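Local coordinates for protein diguanylate cyclase (PDB 5M3C) that joins a GGDEF domain and an EAL domain in one polypeptide, with calcium ions and guanosine-5'-triphosphate bound in the model, at residues R20-H23 and A24-E27; I223-E226 and R227-P230; I302-S305 and F306-Q310; S397-H401 and E402-Q406. All blocks are in the same frame, centred on the assembly; numbering follows the deposited sequence.

Contact 1 of 4, residues R20-H23 and A24-E27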
loop_
_atom_site.group_PDB
_atom_site.type_symbol
_atom_site.label_atom_id
_atom_site.label_comp_id
_atom_site.label_asym_id
_atom_site.label_seq_id
_atom_site.Cartn_x
_atom_site.Cartn_y
_atom_site.Cartn_z
ATOM N N ARG B 20 44.588 10.298 -18.594
ATOM C CA ARG B 20 44.648 8.880 -18.259
ATOM C C ARG B 20 43.616 8.076 -19.038
ATOM O O ARG B 20 43.823 6.894 -19.312
ATOM C CB ARG B 20 44.478 8.679 -16.754
ATOM C CG ARG B 20 45.777 8.897 -15.996
ATOM C CD ARG B 20 45.569 9.494 -14.617
ATOM N NE ARG B 20 45.327 8.478 -13.602
ATOM C CZ ARG B 20 45.628 8.621 -12.316
ATOM N NH1 ARG B 20 46.195 9.737 -11.882
ATOM N NH2 ARG B 20 45.368 7.644 -11.465
ATOM N N LEU B 21 42.511 8.717 -19.403
ATOM C CA LEU B 21 41.533 8.079 -20.279
ATOM C C LEU B 21 42.072 8.014 -21.707
ATOM O O LEU B 21 41.970 6.980 -22.375
ATOM C CB LEU B 21 40.202 8.833 -20.251
ATOM C CG LEU B 21 39.116 8.326 -21.206
ATOM C CD1 LEU B 21 38.891 6.828 -21.059
ATOM C CD2 LEU B 21 37.816 9.077 -20.974
ATOM N N ASN B 22 42.648 9.122 -22.166
ATOM C CA ASN B 22 43.258 9.180 -23.490
ATOM C C ASN B 22 44.347 8.125 -23.642
ATOM O O ASN B 22 44.378 7.401 -24.636
ATOM C CB ASN B 22 43.838 10.570 -23.760
ATOM C CG ASN B 22 42.790 11.559 -24.233
ATOM O OD1 ASN B 22 41.746 11.172 -24.761
ATOM N ND2 ASN B 22 43.069 12.845 -24.054
ATOM N N HIS B 23 45.237 8.034 -22.657
ATOM C CA HIS B 23 46.305 7.037 -22.705
ATOM C C HIS B 23 45.735 5.622 -22.782
ATOM O O HIS B 23 46.215 4.795 -23.555
ATOM C CB HIS B 23 47.230 7.160 -21.493
ATOM C CG HIS B 23 48.229 6.049 -21.385
ATOM N ND1 HIS B 23 49.217 5.847 -22.323
ATOM C CD2 HIS B 23 48.391 5.080 -20.452
ATOM C CE1 HIS B 23 49.945 4.800 -21.975
ATOM N NE2 HIS B 23 49.465 4.319 -20.841
ATOM N N ALA B 24 44.713 5.352 -21.977
ATOM C CA ALA B 24 44.082 4.036 -21.950
ATOM C C ALA B 24 43.499 3.687 -23.314
ATOM O O ALA B 24 43.639 2.558 -23.794
ATOM C CB ALA B 24 42.995 3.997 -20.890
ATOM N N LEU B 25 42.843 4.662 -23.934
ATOM C CA LEU B 25 42.274 4.468 -25.260
ATOM C C LEU B 25 43.344 4.035 -26.252
ATOM O O LEU B 25 43.128 3.122 -27.050
ATOM C CB LEU B 25 41.586 5.747 -25.741
ATOM C CG LEU B 25 40.081 5.849 -25.465
ATOM C CD1 LEU B 25 39.683 5.097 -24.203
ATOM C CD2 LEU B 25 39.649 7.307 -25.389
ATOM N N ASP B 26 44.502 4.685 -26.194
ATOM C CA ASP B 26 45.608 4.343 -27.083
ATOM C C ASP B 26 45.963 2.867 -26.940
ATOM O O ASP B 26 45.981 2.129 -27.924
ATOM C CB ASP B 26 46.831 5.216 -26.789
ATOM C CG ASP B 26 46.556 6.696 -26.991
ATOM O OD1 ASP B 26 45.550 7.032 -27.651
ATOM O OD2 ASP B 26 47.344 7.524 -26.487
ATOM N N GLU B 27 46.234 2.439 -25.711
ATOM C CA GLU B 27 46.551 1.040 -25.445
ATOM C C GLU B 27 45.428 0.131 -25.933
ATOM O O GLU B 27 45.681 -0.916 -26.533
ATOM C CB GLU B 27 46.778 0.815 -23.950
ATOM C CG GLU B 27 48.047 1.449 -23.405
ATOM C CD GLU B 27 48.140 1.354 -21.894
ATOM O OE1 GLU B 27 47.281 0.687 -21.278
ATOM O OE2 GLU B 27 49.074 1.951 -21.317
#

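Contact 2 of 4, residues I223-E226 and R227-P230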
loop_
_atom_site.group_PDB
_atom_site.type_symbol
_atom_site.label_atom_id
_atom_site.label_comp_id
_atom_site.label_asym_id
_atom_site.label_seq_id
_atom_site.Cartn_x
_atom_site.Cartn_y
_atom_site.Cartn_z
ATOM N N ILE B 223 1.745 18.358 -25.451
ATOM C CA ILE B 223 2.380 17.536 -24.439
ATOM C C ILE B 223 1.314 17.051 -23.467
ATOM O O ILE B 223 0.657 17.852 -22.804
ATOM C CB ILE B 223 3.467 18.324 -23.690
ATOM C CG1 ILE B 223 4.441 18.948 -24.693
ATOM C CG2 ILE B 223 4.218 17.415 -22.729
ATOM C CD1 ILE B 223 5.322 20.030 -24.107
ATOM N N SER B 224 1.129 15.735 -23.396
ATOM C CA SER B 224 0.074 15.162 -22.565
ATOM C C SER B 224 0.402 15.309 -21.085
ATOM O O SER B 224 1.569 15.252 -20.696
ATOM C CB SER B 224 -0.134 13.682 -22.893
ATOM O OG SER B 224 0.847 12.877 -22.259
ATOM N N PRO B 225 -0.634 15.493 -20.252
ATOM C CA PRO B 225 -0.477 15.569 -18.801
ATOM C C PRO B 225 0.233 14.342 -18.228
ATOM O O PRO B 225 1.029 14.470 -17.289
ATOM C CB PRO B 225 -1.919 15.635 -18.294
ATOM C CG PRO B 225 -2.698 16.202 -19.430
ATOM C CD PRO B 225 -2.034 15.683 -20.669
ATOM N N GLU B 226 -0.052 13.173 -18.798
ATOM C CA GLU B 226 0.608 11.931 -18.394
ATOM C C GLU B 226 2.119 12.058 -18.549
ATOM O O GLU B 226 2.890 11.394 -17.857
ATOM C CB GLU B 226 0.112 10.747 -19.235
ATOM C CG GLU B 226 -1.281 10.248 -18.879
ATOM C CD GLU B 226 -2.376 10.946 -19.664
ATOM O OE1 GLU B 226 -2.217 11.098 -20.895
ATOM O OE2 GLU B 226 -3.398 11.333 -19.054
ATOM N N ARG B 227 2.531 12.917 -19.471
ATOM C CA ARG B 227 3.938 13.114 -19.759
ATOM C C ARG B 227 4.522 14.209 -18.869
ATOM O O ARG B 227 5.579 14.024 -18.271
ATOM C CB ARG B 227 4.097 13.474 -21.237
ATOM C CG ARG B 227 5.477 13.247 -21.833
ATOM C CD ARG B 227 5.366 13.218 -23.350
ATOM N NE ARG B 227 6.461 13.914 -24.020
ATOM C CZ ARG B 227 6.331 14.587 -25.162
ATOM N NH1 ARG B 227 7.383 15.188 -25.703
ATOM N NH2 ARG B 227 5.148 14.672 -25.763
ATOM N N PHE B 228 3.825 15.339 -18.759
ATOM C CA PHE B 228 4.405 16.514 -18.106
ATOM C C PHE B 228 4.110 16.651 -16.615
ATOM O O PHE B 228 4.743 17.466 -15.943
ATOM C CB PHE B 228 4.044 17.815 -18.854
ATOM C CG PHE B 228 2.613 18.271 -18.683
ATOM C CD1 PHE B 228 2.100 18.576 -17.431
ATOM C CD2 PHE B 228 1.793 18.446 -19.791
ATOM C CE1 PHE B 228 0.794 19.011 -17.285
ATOM C CE2 PHE B 228 0.487 18.882 -19.651
ATOM C CZ PHE B 228 -0.013 19.165 -18.397
ATOM N N ILE B 229 3.164 15.881 -16.081
ATOM C CA ILE B 229 2.903 15.959 -14.640
ATOM C C ILE B 229 3.976 15.216 -13.838
ATOM O O ILE B 229 4.474 15.730 -12.830
ATOM C CB ILE B 229 1.497 15.455 -14.275
ATOM C CG1 ILE B 229 0.449 16.426 -14.821
ATOM C CG2 ILE B 229 1.349 15.346 -12.766
ATOM C CD1 ILE B 229 -0.977 15.942 -14.683
ATOM N N PRO B 230 4.347 14.009 -14.288
ATOM C CA PRO B 230 5.479 13.336 -13.658
ATOM C C PRO B 230 6.747 14.179 -13.758
ATOM O O PRO B 230 7.525 14.244 -12.807
ATOM C CB PRO B 230 5.622 12.044 -14.471
ATOM C CG PRO B 230 4.284 11.818 -15.085
ATOM C CD PRO B 230 3.730 13.188 -15.344
#

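Contact 3 of 4, residues I302-S305 and F306-Q310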
loop_
_atom_site.group_PDB
_atom_site.type_symbol
_atom_site.label_atom_id
_atom_site.label_comp_id
_atom_site.label_asym_id
_atom_site.label_seq_id
_atom_site.Cartn_x
_atom_site.Cartn_y
_atom_site.Cartn_z
ATOM N N ILE B 302 -9.547 14.095 -5.913
ATOM C CA ILE B 302 -8.320 13.465 -5.442
ATOM C C ILE B 302 -8.310 11.991 -5.823
ATOM O O ILE B 302 -9.288 11.281 -5.611
ATOM C CB ILE B 302 -8.159 13.609 -3.918
ATOM C CG1 ILE B 302 -8.547 15.027 -3.484
ATOM C CG2 ILE B 302 -6.731 13.285 -3.506
ATOM C CD1 ILE B 302 -8.255 15.337 -2.032
ATOM N N THR B 303 -7.196 11.537 -6.388
ATOM C CA THR B 303 -7.098 10.174 -6.896
ATOM C C THR B 303 -7.155 9.147 -5.763
ATOM O O THR B 303 -6.503 9.309 -4.728
ATOM C CB THR B 303 -5.810 9.977 -7.727
ATOM O OG1 THR B 303 -5.797 8.666 -8.301
ATOM C CG2 THR B 303 -4.565 10.165 -6.870
ATOM N N GLU B 304 -7.948 8.097 -5.967
ATOM C CA GLU B 304 -8.098 7.027 -4.982
ATOM C C GLU B 304 -6.743 6.507 -4.520
ATOM O O GLU B 304 -6.421 6.542 -3.328
ATOM C CB GLU B 304 -8.920 5.878 -5.574
ATOM C CG GLU B 304 -9.262 4.774 -4.585
ATOM C CD GLU B 304 -9.915 3.576 -5.249
ATOM O OE1 GLU B 304 -10.734 2.902 -4.589
ATOM O OE2 GLU B 304 -9.614 3.303 -6.430
ATOM N N SER B 305 -5.951 6.037 -5.480
ATOM C CA SER B 305 -4.652 5.429 -5.200
ATOM C C SER B 305 -3.844 6.216 -4.171
ATOM O O SER B 305 -3.096 5.633 -3.385
ATOM C CB SER B 305 -3.846 5.284 -6.496
ATOM O OG SER B 305 -3.759 6.515 -7.192
ATOM N N PHE B 306 -3.995 7.537 -4.177
ATOM C CA PHE B 306 -3.277 8.393 -3.238
ATOM C C PHE B 306 -3.984 8.457 -1.891
ATOM O O PHE B 306 -3.352 8.303 -0.847
ATOM C CB PHE B 306 -3.130 9.810 -3.795
ATOM C CG PHE B 306 -2.537 10.780 -2.816
ATOM C CD1 PHE B 306 -3.348 11.489 -1.945
ATOM C CD2 PHE B 306 -1.169 10.974 -2.755
ATOM C CE1 PHE B 306 -2.805 12.377 -1.035
ATOM C CE2 PHE B 306 -0.619 11.860 -1.847
ATOM C CZ PHE B 306 -1.438 12.564 -0.986
ATOM N N ILE B 307 -5.293 8.690 -1.918
ATOM C CA ILE B 307 -6.064 8.849 -0.688
ATOM C C ILE B 307 -6.061 7.580 0.163
ATOM O O ILE B 307 -6.103 7.653 1.393
ATOM C CB ILE B 307 -7.516 9.280 -0.979
ATOM C CG1 ILE B 307 -7.631 10.803 -0.895
ATOM C CG2 ILE B 307 -8.479 8.643 0.010
ATOM C CD1 ILE B 307 -9.054 11.320 -0.857
ATOM N N MET B 308 -6.003 6.421 -0.486
ATOM C CA MET B 308 -5.963 5.150 0.237
ATOM C C MET B 308 -4.556 4.841 0.753
ATOM O O MET B 308 -4.354 3.882 1.499
ATOM C CB MET B 308 -6.467 4.015 -0.656
ATOM C CG MET B 308 -7.946 4.124 -0.996
ATOM S SD MET B 308 -8.990 4.300 0.467
ATOM C CE MET B 308 -10.606 4.484 -0.284
ATOM N N ASN B 309 -3.592 5.663 0.348
ATOM C CA ASN B 309 -2.222 5.574 0.839
ATOM C C ASN B 309 -1.983 6.651 1.905
ATOM O O ASN B 309 -0.879 6.787 2.429
ATOM C CB ASN B 309 -1.250 5.752 -0.334
ATOM C CG ASN B 309 0.206 5.731 0.093
ATOM O OD1 ASN B 309 0.659 4.797 0.757
ATOM N ND2 ASN B 309 0.952 6.757 -0.303
ATOM N N GLN B 310 -3.035 7.401 2.229
ATOM C CA GLN B 310 -2.920 8.597 3.068
ATOM C C GLN B 310 -2.583 8.303 4.531
ATOM O O GLN B 310 -2.582 7.149 4.964
ATOM C CB GLN B 310 -4.215 9.413 2.998
#

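Contact 4 of 4, residues S397-H401 and E402-Q406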
loop_
_atom_site.group_PDB
_atom_site.type_symbol
_atom_site.label_atom_id
_atom_site.label_comp_id
_atom_site.label_asym_id
_atom_site.label_seq_id
_atom_site.Cartn_x
_atom_site.Cartn_y
_atom_site.Cartn_z
ATOM N N SER B 397 -26.573 4.479 -22.155
ATOM C CA SER B 397 -27.825 3.758 -21.946
ATOM C C SER B 397 -27.709 2.886 -20.701
ATOM O O SER B 397 -28.454 3.063 -19.735
ATOM C CB SER B 397 -28.166 2.896 -23.167
ATOM O OG SER B 397 -28.415 3.694 -24.312
ATOM N N PHE B 398 -26.759 1.956 -20.727
ATOM C CA PHE B 398 -26.507 1.059 -19.602
ATOM C C PHE B 398 -26.535 1.817 -18.280
ATOM O O PHE B 398 -27.314 1.498 -17.382
ATOM C CB PHE B 398 -25.144 0.381 -19.771
ATOM C CG PHE B 398 -24.777 -0.548 -18.645
ATOM C CD1 PHE B 398 -24.368 -0.050 -17.417
ATOM C CD2 PHE B 398 -24.825 -1.924 -18.820
ATOM C CE1 PHE B 398 -24.024 -0.904 -16.387
ATOM C CE2 PHE B 398 -24.482 -2.782 -17.794
ATOM C CZ PHE B 398 -24.081 -2.272 -16.575
ATOM N N LEU B 399 -25.681 2.828 -18.175
ATOM C CA LEU B 399 -25.539 3.594 -16.944
ATOM C C LEU B 399 -26.876 4.122 -16.428
ATOM O O LEU B 399 -27.047 4.307 -15.222
ATOM C CB LEU B 399 -24.561 4.754 -17.154
ATOM C CG LEU B 399 -23.095 4.344 -17.330
ATOM C CD1 LEU B 399 -22.265 5.495 -17.876
ATOM C CD2 LEU B 399 -22.510 3.835 -16.022
ATOM N N THR B 400 -27.822 4.360 -17.332
ATOM C CA THR B 400 -29.121 4.909 -16.944
ATOM C C THR B 400 -30.053 3.830 -16.394
ATOM O O THR B 400 -30.774 4.063 -15.423
ATOM C CB THR B 400 -29.807 5.630 -18.119
ATOM O OG1 THR B 400 -28.866 6.493 -18.770
ATOM C CG2 THR B 400 -30.991 6.453 -17.624
ATOM N N HIS B 401 -30.032 2.652 -17.013
ATOM C CA HIS B 401 -30.854 1.533 -16.556
ATOM C C HIS B 401 -30.315 0.953 -15.249
ATOM O O HIS B 401 -31.014 0.207 -14.563
ATOM C CB HIS B 401 -30.910 0.425 -17.614
ATOM C CG HIS B 401 -31.512 0.856 -18.917
ATOM N ND1 HIS B 401 -32.858 1.108 -19.071
ATOM C CD2 HIS B 401 -30.950 1.061 -20.133
ATOM C CE1 HIS B 401 -33.098 1.460 -20.321
ATOM N NE2 HIS B 401 -31.958 1.439 -20.987
ATOM N N GLU B 402 -29.071 1.294 -14.917
ATOM C CA GLU B 402 -28.423 0.783 -13.709
ATOM C C GLU B 402 -28.348 1.834 -12.602
ATOM O O GLU B 402 -27.692 1.625 -11.581
ATOM C CB GLU B 402 -27.021 0.267 -14.037
ATOM C CG GLU B 402 -27.005 -0.874 -15.042
ATOM C CD GLU B 402 -27.736 -2.107 -14.544
ATOM O OE1 GLU B 402 -28.031 -2.999 -15.368
ATOM O OE2 GLU B 402 -28.012 -2.188 -13.327
ATOM N N GLY B 403 -29.016 2.963 -12.814
ATOM C CA GLY B 403 -29.191 3.966 -11.768
ATOM C C GLY B 403 -28.011 4.893 -11.537
ATOM O O GLY B 403 -27.926 5.541 -10.492
ATOM N N CYS B 404 -27.100 4.973 -12.503
ATOM C CA CYS B 404 -25.961 5.882 -12.385
ATOM C C CYS B 404 -26.444 7.326 -12.463
ATOM O O CYS B 404 -27.072 7.727 -13.442
ATOM C CB CYS B 404 -24.924 5.613 -13.476
ATOM S SG CYS B 404 -23.354 6.480 -13.220
ATOM N N GLU B 405 -26.144 8.103 -11.427
ATOM C CA GLU B 405 -26.686 9.455 -11.293
ATOM C C GLU B 405 -26.168 10.419 -12.361
ATOM O O GLU B 405 -26.950 10.997 -13.120
ATOM C CB GLU B 405 -26.371 10.009 -9.899
ATOM C CG GLU B 405 -27.036 11.344 -9.594
ATOM C CD GLU B 405 -26.785 11.812 -8.173
ATOM O OE1 GLU B 405 -27.115 12.976 -7.862
ATOM O OE2 GLU B 405 -26.253 11.019 -7.365
ATOM N N GLN B 406 -24.853 10.598 -12.412
ATOM C CA GLN B 406 -24.253 11.572 -13.318
ATOM C C GLN B 406 -23.353 10.902 -14.340
ATOM O O GLN B 406 -23.164 9.688 -14.316
ATOM C CB GLN B 406 -23.461 12.609 -12.529
ATOM C CG GLN B 406 -24.328 13.480 -11.641
ATOM C CD GLN B 406 -23.510 14.421 -10.783
ATOM O OE1 GLN B 406 -22.295 14.529 -10.946
ATOM N NE2 GLN B 406 -24.173 15.107 -9.860
#

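Contact 1 of 4, residues R20-H23 and A24-E27
Leu21 and Leu25 sit one turn apart on helix 14-31 and meet through a single branch each, with Leu21 CD1 3.7 Å from Leu25 CD1. Leu25, followed from the backbone outward, first sets its CB over the preceding turn, 3.4 Å from Asn22 O. CG then leans across to the neighbouring carbonyl, 3.8 Å from Leu21 O, and the chain forks there: CD2 stays beside that oxygen, while CD1 passes it at 3.5 Å from Leu21 O and goes on to the methyl of the other leucine. Leu21 answers with CG anti to its own N (chi1 176°), which swings its isobutyl group beside the carbonyl carbon and brings CD1 up to the next turn. Underneath runs the regular helical bonding, in which Leu25 N donates to Leu21 O at 2.9 Å and the other three residues of 24-27 repeat the same four-residue step.

His23 and Glu27, also one turn apart, are exposed in the assembly. Glu27 reaches back with an extended chain, its CG over one face of the imidazole, and its carboxylate plane stands 80° from the ring. The very short approach of Glu27 OE2 to His23 NE2 is doubtful at this resolution. Asp26 looks onward instead, OD1 forming a salt bridge with Arg29.

In the fold of the GGDEF domain, the leucine side of the helix is the packed one: Leu21 and Asn22 touch Ala139, and Leu25 touches Leu142, so this face lies against helix 139-155.

Contact 2 of 4, residues I223-E226 and R227-P230
Ser224 O is gripped by two backbone N-H groups from the next turn: Phe228 N at 3.0 Å from Ser224 O and Arg227 N at 2.8 Å from the same oxygen. The Phe228 donor lies in the carbonyl plane, whereas Arg227 N comes from above it, 58° out. Ser224 OG adds a weak bond from Arg227 N, 3.3 Å long; with OG placed between backbone N and carbonyl carbon (chi1 80°), the hydroxyl faces the first turn. This makes Ser224 the N-cap of helix 225-234 in the EAL domain, with Pro225 in the first helical position, where a proline costs no backbone bond. Further along, Pro230 has no N-H to give Glu226 O; its CG and CD lie against that oxygen instead, and the helix kinks there.

The Phe228 ring turns back over the helix start. Pro225 CA sits over one face, 3.6 Å from the ring centroid and 15° off the normal, a CH-pi contact, while Ile223 O lies at the ring edge in its plane. Ile223 CG2 closes on Phe228 CB at 3.9 Å and also lies over one face of the Arg227 guanidinium, toward its rim; Arg227 NH1 makes a long, weak ion pair with Glu174. Pro225 CB, which also nears Phe228 CZ, meets Ile229 CD1 at 3.7 Å.

Contact 3 of 4, residues I302-S305 and F306-Q310
Phe306 packs its CB against Thr303 CG2 at 3.4 Å, the two side chains crossing at about a right angle. Thr303 presents that methyl because OG1 takes the place anti to N (chi1 -175°); the hydroxyl is hydrogen-bonded to Ser305 OG, either being able to donate, and makes a weak hydrogen bond with Asp332. Beyond CB the phenyl ring leads off, and its CD1 meets Ile302 CG2 only loosely, at 4.1 Å. The backbone N of Phe306 donates to Thr303 O, from well above the carbonyl plane.

Ile307 comes next and gives a second N-H to that same Thr303 O, 3.1 Å away and this time in the plane. Its CG1 lies 3.7 Å from Ile302 CG2, and CD1 reaches Ile302 CB, so the two isoleucines meet branch to branch at about a right angle.

Met308 N donates to Glu304 O at 2.9 Å, nearly straight down the carbonyl. Its CG touches Glu304 CG at 3.9 Å, methylene against methylene, while the glutamate's OE2 is held by Gly334 N. Met308 O takes a hydrogen bond from Tyr337 of the second subunit. Asn309 sets its CB over Ser305 O, and Gln310 closes a type I turn begun at Ile307.

Strand 298-303 thus runs straight into a single helical turn, a strand-to-helix junction at the end of a strand of the EAL barrel. Calcium lies about 8 Å from the Thr303 side chain, bound by Glu301 and Asp331 among others.

Contact 4 of 4, residues S397-H401 and E402-Q406
Leu399 and Thr400 lend their carbonyls to the Schellman motif that finishes helix 393-401, with Gly403 at positive phi (80°) as the C-prime residue. Among the backbone bonds the six-to-one bond, from Cys404 N back to Leu399 O, is 2.8 Å. The five-to-two bond, weak at 3.3 Å, joins Gly403 N to Thr400 O, and Glu402 N adds a further weak helical bond to Phe398 O.

Apolar contact follows the same pairing. Leu399 CB lies 3.8 Å from Cys404 CB, and Leu399 CD2 reaches on to Cys404 SG, the hydrophobic pair expected across such a helix end. Both residues also touch Ala387 and pack on Thr371 and Ile375, so the helix end lies against strand 384-387 and helix 365-380.

A CH-pi contact makes the third kind. With CG anti to the carbonyl carbon (chi1 -61°), Glu402 sets CG over the Phe398 ring; the bend at chi2 then directs the carboxylate, whose OE1 makes a long, weak ion pair with Arg372. Glu402 CG stands 3.7 Å from the Phe398 ring centroid, 28° off the normal and shifted toward the CE1 rim.

How the contacts relate
The four contacts follow one another along the chain and none touches another. Contact 1 belongs to the GGDEF domain and stands apart, its centre about 43 Å from that of contact 2 and about 72 Å from that of contact 4. The other three share the EAL domain. Contacts 2 and 3 are the closest pair, centres about 19 Å apart; the Ile229 side chain is about 10 Å and the Thr303 side chain about 8 Å from a bound calcium ion. The centres of contacts 3 and 4 are about 26 Å apart. Contact 1 thus reports on the middle of a helix in the GGDEF domain, and contacts 2 to 4 on the start of helix 225-234, the junction after strand 298-303 and the end of helix 393-401 in the EAL domain.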